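Local coordinates for protein polyporopepsin (Irpex lacteus, PDB 1WKR) that cleaves proteins and peptides of broad sequence range as a milk-clotting, pepsin-like aspartic endopeptidase, here held with the inhibitor pepstatin, at residues A[14-19]-A[103-108]; A[30-35]-A[61-66]; A[211-216]-A[318-323]. All blocks are in the same frame, centred on the assembly; numbering follows the deposited sequence.

Interaction 1: residues A[14-19]-A[103-108]; sequences YVVNVG and GILGVG
Leu105 meets Val16 and Val18 of strand 14-19 with its two methyl groups, in a small, buried, wholly apolar contact without a hydrogen bond across it. At Leu105 the side chain swings to strand 14-19: with CG anti to the backbone N (chi1 -175°) the isobutyl group reaches across and splits over two valines. Leu105 CD2 lies 3.9 Å from Val16 CG2, and the two side chains cross at about a right angle; Leu105 CD1 sits more loosely, 4.4 Å from Val18 CG2. Strand 25-32 runs beside both segments, antiparallel to strand 14-20 and parallel to strand 103-106, so Leu105 joins the two strands that flank it, in the N-terminal lobe of the pepsin fold. That shared strand ends in the catalytic Asp32, whose side chain is about 6 Å from that of Leu105. Val128 of helix 128-134 also packs on the leucine. Past it, Gly106 N is hydrogen-bonded to Thr38 OG1, and Val107 takes the chain out of the strand, its side chain on the same helix.

Interaction 2: residues A[30-35]-A[61-66]; sequences LVDTGS and VTYGSG
The ring of Tyr63 presents its edge to Ser35: CB of the serine lies in the ring plane, 3.7 Å from CE1, while one face is covered near its rim by Val61 CG1, 3.3 Å above the plane. Gly66 C and a water also lie at the edge in plane. That water joins the two hydroxyls, 2.7 Å from Tyr63 OH and donating to Ser35 OG at 2.7 Å. Ser35 OG donates to Asp32 OD2 (2.6 Å), coming in 47° out of the carboxylate plane; chi1 of 73°, with OG between the backbone N and the carbonyl carbon, lets it reach both carboxylate and water. Without the hydroxyl, as in an alanine here, Asp32 OD2 would probably lose this donor and Tyr63 its water bridge to the loop. The other oxygen, Asp32 OD1, accepts from Gly34 N (2.9 Å), closing an Asx turn, so one backbone and one side-chain donor fix the rotation of the carboxylate. Phe98 packs edge-to-face with Tyr63. The inhibitor is hydrogen-bonded to Asp32 OD1 and to Ser65 OG. This is the Asp-Thr-Gly-Ser catalytic loop of a pepsin-like protease, with Tyr63 in the segment corresponding to pepsin's flap, consistent with closure over the inhibitor.

Interaction 3: residues A[211-216]-A[318-323]; sequences VDTGTT and SVYDTT
Tyr320, Val211 and Thr213 carry this buried contact, the tyrosine giving up the most surface. Its phenol end pushes in beside the catalytic loop, where Tyr320 OH lies 3.4 Å from Val211 CG1 and 3.8 Å from Thr213 CG2. Val211 CG1 also comes obliquely to Tyr320 CE2 (4.0 Å). The valine sends this methyl to the tyrosine because chi1 of -179° sets CG1 opposite the backbone N. Thr213 divides its branches: CG2 turns to the phenol, while OG1 reaches back to the other lobe, hydrogen-bonded to Val31 O and Thr33 N. The hydroxyl of Tyr320 does not bond to the loop; Tyr320 OH donates to Ser318 OG (2.8 Å), two residues earlier on its own strand. Leu313 of helix 310-313 touches Val211, Thr213, Ser318 and Tyr320, and the ring of Trp189 meets Tyr320 edge-to-face. Between the two contact residues of the loop, Asp212 points away from strand 316-321 and into the active site: Asp212 OD1 accepts from Gly214 N (2.8 Å), forming an Asx turn, and Asp212 OD2 accepts from Thr215 OG1 (2.9 Å), while OD2 also binds the inhibitor. The contact across the segments is thus van der Waals only, the phenol's O-H being given to a serine of its own strand; Asp212 takes its donors from its own loop and from the inhibitor.

How the interactions relate
From the N terminus, strand 14-19 leads directly into strand 25-32, and interaction 1 closes the chain from 14-19 to 103-108. Interaction 2 lies within that span, joining the Asp32 loop to the flap-side segment 61-66. The two touch: Leu105 N is 2.8 Å from Leu30 O and Gly108 N is 2.8 Å from Ser35 O, while Ile104 packs on both Asp32 and Tyr63. Interaction 3 follows in series, a second long loop closed between 211-216 and 318-323. It meets interaction 2 at the lobe boundary through Thr213 OG1, where Asp32 and Asp212 come side by side, the nearest atoms of their side chains about 3 Å apart. Interactions 1 and 3 do not touch.

Interaction 1: residues A[14-19]-A[103-108]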
loop_
_atom_site.group_PDB
_atom_site.type_symbol
_atom_site.label_atom_id
_atom_site.label_comp_id
_atom_site.label_asym_id
_atom_site.label_seq_id
_atom_site.Cartn_x
_atom_site.Cartn_y
_atom_site.Cartn_z
ATOM N N TYR A 14 -0.966 -5.498 4.732
ATOM C CA TYR A 14 -2.258 -5.566 5.422
ATOM C C TYR A 14 -3.223 -6.380 4.568
ATOM O O TYR A 14 -3.169 -6.321 3.328
ATOM C CB TYR A 14 -2.889 -4.145 5.566
ATOM C CG TYR A 14 -2.559 -3.487 6.891
ATOM C CD1 TYR A 14 -1.342 -2.793 7.070
ATOM C CD2 TYR A 14 -3.471 -3.504 7.933
ATOM C CE1 TYR A 14 -1.058 -2.170 8.312
ATOM C CE2 TYR A 14 -3.215 -2.863 9.124
ATOM C CZ TYR A 14 -2.019 -2.176 9.297
ATOM O OH TYR A 14 -1.761 -1.530 10.480
ATOM N N VAL A 15 -4.128 -7.099 5.257
ATOM C CA VAL A 15 -5.189 -7.826 4.585
ATOM C C VAL A 15 -6.517 -7.416 5.122
ATOM O O VAL A 15 -6.688 -6.873 6.212
ATOM C CB VAL A 15 -5.047 -9.346 4.782
ATOM C CG1 VAL A 15 -3.834 -9.830 3.982
ATOM C CG2 VAL A 15 -4.948 -9.748 6.260
ATOM N N VAL A 16 -7.557 -7.665 4.303
ATOM C CA VAL A 16 -8.949 -7.539 4.709
ATOM C C VAL A 16 -9.640 -8.829 4.299
ATOM O O VAL A 16 -9.329 -9.469 3.317
ATOM C CB VAL A 16 -9.687 -6.327 4.088
ATOM C CG1 VAL A 16 -9.165 -5.022 4.617
ATOM C CG2 VAL A 16 -9.561 -6.347 2.562
ATOM N N ASN A 17 -10.652 -9.212 5.101
ATOM C CA ASN A 17 -11.595 -10.267 4.709
ATOM C C ASN A 17 -12.529 -9.772 3.686
ATOM O O ASN A 17 -13.151 -8.697 3.771
ATOM C CB ASN A 17 -12.419 -10.728 5.979
ATOM C CG ASN A 17 -11.531 -11.516 6.859
ATOM O OD1 ASN A 17 -11.866 -11.432 8.155
ATOM N ND2 ASN A 17 -10.616 -12.185 6.474
ATOM N N VAL A 18 -12.683 -10.577 2.623
ATOM C CA VAL A 18 -13.521 -10.237 1.471
ATOM C C VAL A 18 -14.399 -11.441 1.173
ATOM O O VAL A 18 -13.856 -12.587 0.966
ATOM C CB VAL A 18 -12.688 -9.892 0.214
ATOM C CG1 VAL A 18 -13.543 -9.498 -0.947
ATOM C CG2 VAL A 18 -11.673 -8.786 0.569
ATOM N N GLY A 19 -15.696 -11.285 1.155
ATOM C CA GLY A 19 -16.570 -12.396 0.714
ATOM C C GLY A 19 -16.729 -12.399 -0.766
ATOM O O GLY A 19 -16.837 -11.345 -1.421
ATOM N N GLY A 103 -4.777 -13.406 -2.271
ATOM C CA GLY A 103 -4.758 -12.604 -3.466
ATOM C C GLY A 103 -4.704 -11.128 -3.033
ATOM O O GLY A 103 -4.242 -10.817 -1.943
ATOM N N ILE A 104 -5.186 -10.256 -3.947
ATOM C CA ILE A 104 -5.078 -8.794 -3.772
ATOM C C ILE A 104 -6.460 -8.160 -3.872
ATOM O O ILE A 104 -7.265 -8.533 -4.753
ATOM C CB ILE A 104 -4.094 -8.169 -4.805
ATOM C CG1 ILE A 104 -2.679 -8.579 -4.437
ATOM C CG2 ILE A 104 -4.275 -6.649 -4.890
ATOM C CD1 ILE A 104 -1.587 -7.986 -5.379
ATOM N N LEU A 105 -6.678 -7.171 -3.023
ATOM C CA LEU A 105 -7.781 -6.207 -3.183
ATOM C C LEU A 105 -7.194 -4.985 -3.927
ATOM O O LEU A 105 -6.378 -4.263 -3.347
ATOM C CB LEU A 105 -8.380 -5.805 -1.856
ATOM C CG LEU A 105 -9.627 -4.895 -1.982
ATOM C CD1 LEU A 105 -10.814 -5.715 -2.426
ATOM C CD2 LEU A 105 -9.915 -4.184 -0.708
ATOM N N GLY A 106 -7.553 -4.837 -5.205
ATOM C CA GLY A 106 -6.894 -3.857 -6.077
ATOM C C GLY A 106 -7.603 -2.529 -6.015
ATOM O O GLY A 106 -8.695 -2.339 -6.573
ATOM N N VAL A 107 -7.008 -1.604 -5.261
ATOM C CA VAL A 107 -7.597 -0.256 -5.008
ATOM C C VAL A 107 -6.716 0.866 -5.561
ATOM O O VAL A 107 -6.961 2.043 -5.288
ATOM C CB VAL A 107 -7.986 -0.068 -3.532
ATOM C CG1 VAL A 107 -9.276 -0.845 -3.216
ATOM C CG2 VAL A 107 -6.867 -0.504 -2.567
ATOM N N GLY A 108 -5.776 0.505 -6.429
ATOM C CA GLY A 108 -5.086 1.452 -7.304
ATOM C C GLY A 108 -6.070 2.034 -8.304
ATOM O O GLY A 108 -7.250 1.633 -8.400
#

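Interaction 2: residues A[30-35]-A[61-66]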
loop_
_atom_site.group_PDB
_atom_site.type_symbol
_atom_site.label_atom_id
_atom_site.label_comp_id
_atom_site.label_asym_id
_atom_site.label_seq_id
_atom_site.Cartn_x
_atom_site.Cartn_y
_atom_site.Cartn_z
ATOM N N LEU A 30 -4.873 -8.982 0.141
ATOM C CA LEU A 30 -3.863 -7.974 0.464
ATOM C C LEU A 30 -4.325 -6.606 -0.035
ATOM O O LEU A 30 -4.672 -6.441 -1.205
ATOM C CB LEU A 30 -2.569 -8.421 -0.208
ATOM C CG LEU A 30 -1.270 -7.655 0.157
ATOM C CD1 LEU A 30 -0.052 -8.561 -0.041
ATOM C CD2 LEU A 30 -1.107 -6.387 -0.707
ATOM N N VAL A 31 -4.315 -5.627 0.846
ATOM C CA VAL A 31 -4.767 -4.266 0.503
ATOM C C VAL A 31 -3.701 -3.567 -0.329
ATOM O O VAL A 31 -2.611 -3.241 0.178
ATOM C CB VAL A 31 -5.060 -3.437 1.742
ATOM C CG1 VAL A 31 -5.414 -1.991 1.388
ATOM C CG2 VAL A 31 -6.168 -4.099 2.576
ATOM N N ASP A 32 -4.001 -3.309 -1.622
ATOM C CA ASP A 32 -2.961 -2.761 -2.514
ATOM C C ASP A 32 -3.442 -1.541 -3.277
ATOM O O ASP A 32 -4.175 -1.631 -4.250
ATOM C CB ASP A 32 -2.533 -3.873 -3.496
ATOM C CG ASP A 32 -1.275 -3.584 -4.211
ATOM O OD1 ASP A 32 -0.545 -2.610 -3.819
ATOM O OD2 ASP A 32 -0.924 -4.277 -5.207
ATOM N N THR A 33 -2.969 -0.356 -2.883
ATOM C CA THR A 33 -3.165 0.873 -3.673
ATOM C C THR A 33 -2.163 0.972 -4.797
ATOM O O THR A 33 -2.295 1.904 -5.596
ATOM C CB THR A 33 -3.162 2.120 -2.820
ATOM O OG1 THR A 33 -1.863 2.256 -2.176
ATOM C CG2 THR A 33 -4.251 2.108 -1.715
ATOM N N GLY A 34 -1.215 0.021 -4.924
ATOM C CA GLY A 34 -0.240 0.025 -6.008
ATOM C C GLY A 34 -0.593 -0.869 -7.179
ATOM O O GLY A 34 0.234 -1.014 -8.081
ATOM N N SER A 35 -1.773 -1.480 -7.168
ATOM C CA SER A 35 -2.277 -2.273 -8.315
ATOM C C SER A 35 -3.781 -2.220 -8.228
ATOM O O SER A 35 -4.346 -1.744 -7.248
ATOM C CB SER A 35 -1.809 -3.695 -8.278
ATOM O OG SER A 35 -2.445 -4.466 -7.273
ATOM N N VAL A 61 -0.989 -10.195 -14.207
ATOM C CA VAL A 61 -0.374 -8.989 -13.612
ATOM C C VAL A 61 1.049 -9.332 -13.161
ATOM O O VAL A 61 1.255 -10.317 -12.476
ATOM C CB VAL A 61 -1.204 -8.386 -12.430
ATOM C CG1 VAL A 61 -0.533 -7.130 -11.901
ATOM C CG2 VAL A 61 -2.680 -8.130 -12.902
ATOM N N THR A 62 1.974 -8.418 -13.470
ATOM C CA THR A 62 3.342 -8.515 -12.983
ATOM C C THR A 62 3.608 -7.430 -11.926
ATOM O O THR A 62 3.303 -6.234 -12.168
ATOM C CB THR A 62 4.349 -8.379 -14.146
ATOM O OG1 THR A 62 4.170 -9.492 -15.032
ATOM C CG2 THR A 62 5.813 -8.472 -13.693
ATOM N N TYR A 63 4.131 -7.834 -10.822
ATOM C CA TYR A 63 4.425 -6.891 -9.681
ATOM C C TYR A 63 5.914 -6.800 -9.462
ATOM O O TYR A 63 6.701 -7.578 -9.993
ATOM C CB TYR A 63 3.741 -7.364 -8.434
ATOM C CG TYR A 63 2.237 -7.624 -8.526
ATOM C CD1 TYR A 63 1.313 -6.626 -8.318
ATOM C CD2 TYR A 63 1.812 -8.894 -8.869
ATOM C CE1 TYR A 63 -0.065 -6.900 -8.419
ATOM C CE2 TYR A 63 0.444 -9.182 -8.974
ATOM C CZ TYR A 63 -0.461 -8.174 -8.754
ATOM O OH TYR A 63 -1.815 -8.479 -8.905
ATOM N N GLY A 64 6.336 -5.882 -8.617
ATOM C CA GLY A 64 7.763 -5.781 -8.224
ATOM C C GLY A 64 8.216 -7.054 -7.609
ATOM O O GLY A 64 9.353 -7.549 -8.019
ATOM N N SER A 65 7.539 -7.670 -6.711
ATOM C CA SER A 65 8.006 -8.861 -6.000
ATOM C C SER A 65 7.261 -10.166 -6.300
ATOM O O SER A 65 7.323 -11.109 -5.604
ATOM C CB SER A 65 7.977 -8.643 -4.502
ATOM O OG SER A 65 6.687 -8.306 -4.034
ATOM N N GLY A 66 6.438 -10.137 -7.387
ATOM C CA GLY A 66 5.706 -11.360 -7.755
ATOM C C GLY A 66 4.867 -11.162 -8.982
ATOM O O GLY A 66 5.090 -10.259 -9.739
HETATM O O HOH W 1 -3.575 -6.487 -8.612
#

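Interaction 3: residues A[211-216]-A[318-323]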
loop_
_atom_site.group_PDB
_atom_site.type_symbol
_atom_site.label_atom_id
_atom_site.label_comp_id
_atom_site.label_asym_id
_atom_site.label_seq_id
_atom_site.Cartn_x
_atom_site.Cartn_y
_atom_site.Cartn_z
ATOM N N VAL A 211 2.201 6.376 -3.547
ATOM C CA VAL A 211 1.783 5.969 -2.184
ATOM C C VAL A 211 1.157 4.619 -2.313
ATOM O O VAL A 211 0.132 4.458 -3.014
ATOM C CB VAL A 211 0.824 7.023 -1.601
ATOM C CG1 VAL A 211 0.424 6.593 -0.185
ATOM C CG2 VAL A 211 1.442 8.412 -1.601
ATOM N N ASP A 212 1.742 3.626 -1.669
ATOM C CA ASP A 212 1.407 2.226 -1.968
ATOM C C ASP A 212 1.322 1.425 -0.665
ATOM O O ASP A 212 2.334 1.055 -0.082
ATOM C CB ASP A 212 2.450 1.637 -2.916
ATOM C CG ASP A 212 2.085 0.277 -3.337
ATOM O OD1 ASP A 212 0.996 -0.253 -3.024
ATOM O OD2 ASP A 212 2.926 -0.400 -4.088
ATOM N N THR A 213 0.103 1.056 -0.285
ATOM C CA THR A 213 -0.118 0.188 0.858
ATOM C C THR A 213 0.522 -1.180 0.703
ATOM O O THR A 213 0.746 -1.854 1.708
ATOM C CB THR A 213 -1.624 -0.009 1.121
ATOM O OG1 THR A 213 -2.240 -0.562 -0.058
ATOM C CG2 THR A 213 -2.353 1.321 1.469
ATOM N N GLY A 214 0.714 -1.634 -0.559
ATOM C CA GLY A 214 1.228 -2.977 -0.883
ATOM C C GLY A 214 2.699 -3.006 -1.155
ATOM O O GLY A 214 3.224 -3.995 -1.714
ATOM N N THR A 215 3.436 -1.930 -0.814
ATOM C CA THR A 215 4.922 -1.998 -0.720
ATOM C C THR A 215 5.246 -1.893 0.761
ATOM O O THR A 215 4.790 -0.974 1.441
ATOM C CB THR A 215 5.572 -0.875 -1.508
ATOM O OG1 THR A 215 5.422 -1.139 -2.913
ATOM C CG2 THR A 215 7.065 -0.770 -1.246
ATOM N N THR A 216 6.050 -2.813 1.290
ATOM C CA THR A 216 6.325 -2.817 2.720
ATOM C C THR A 216 7.141 -1.587 3.125
ATOM O O THR A 216 6.802 -0.835 4.049
ATOM C CB THR A 216 7.099 -4.064 3.141
ATOM O OG1 THR A 216 6.425 -5.226 2.655
ATOM C CG2 THR A 216 7.211 -4.165 4.662
ATOM N N SER A 318 -4.264 8.078 5.182
ATOM C CA SER A 318 -4.189 8.408 3.715
ATOM C C SER A 318 -5.541 8.299 3.088
ATOM O O SER A 318 -6.367 7.454 3.401
ATOM C CB SER A 318 -3.145 7.513 3.049
ATOM O OG SER A 318 -3.373 6.118 3.234
ATOM N N VAL A 319 -5.765 9.222 2.137
ATOM C CA VAL A 319 -7.047 9.367 1.440
ATOM C C VAL A 319 -6.780 9.300 -0.079
ATOM O O VAL A 319 -6.053 10.100 -0.604
ATOM C CB VAL A 319 -7.762 10.665 1.813
ATOM C CG1 VAL A 319 -9.131 10.712 1.101
ATOM C CG2 VAL A 319 -7.922 10.794 3.351
ATOM N N TYR A 320 -7.446 8.344 -0.723
ATOM C CA TYR A 320 -7.242 8.035 -2.136
ATOM C C TYR A 320 -8.555 8.489 -2.829
ATOM O O TYR A 320 -9.554 7.787 -2.803
ATOM C CB TYR A 320 -6.984 6.555 -2.341
ATOM C CG TYR A 320 -5.780 6.091 -1.535
ATOM C CD1 TYR A 320 -5.921 5.712 -0.225
ATOM C CD2 TYR A 320 -4.506 6.125 -2.082
ATOM C CE1 TYR A 320 -4.833 5.398 0.582
ATOM C CE2 TYR A 320 -3.372 5.766 -1.275
ATOM C CZ TYR A 320 -3.596 5.429 0.022
ATOM O OH TYR A 320 -2.489 5.105 0.827
ATOM N N ASP A 321 -8.549 9.730 -3.315
ATOM C CA ASP A 321 -9.792 10.370 -3.792
ATOM C C ASP A 321 -9.858 10.312 -5.315
ATOM O O ASP A 321 -9.185 11.074 -6.000
ATOM C CB ASP A 321 -9.766 11.815 -3.252
ATOM C CG ASP A 321 -11.029 12.586 -3.561
ATOM O OD1 ASP A 321 -11.838 12.149 -4.406
ATOM O OD2 ASP A 321 -11.236 13.667 -2.955
ATOM N N THR A 322 -10.621 9.360 -5.806
ATOM C CA THR A 322 -10.799 9.231 -7.274
ATOM C C THR A 322 -11.629 10.346 -7.870
ATOM O O THR A 322 -11.265 10.914 -8.880
ATOM C CB THR A 322 -11.445 7.868 -7.626
ATOM O OG1 THR A 322 -10.490 6.831 -7.239
ATOM C CG2 THR A 322 -11.722 7.763 -9.155
ATOM N N THR A 323 -12.718 10.712 -7.192
ATOM C CA THR A 323 -13.576 11.790 -7.713
ATOM C C THR A 323 -12.769 13.037 -8.001
ATOM O O THR A 323 -12.955 13.696 -9.062
ATOM C CB THR A 323 -14.677 12.070 -6.696
ATOM O OG1 THR A 323 -15.628 11.001 -6.733
ATOM C CG2 THR A 323 -15.433 13.366 -7.018
#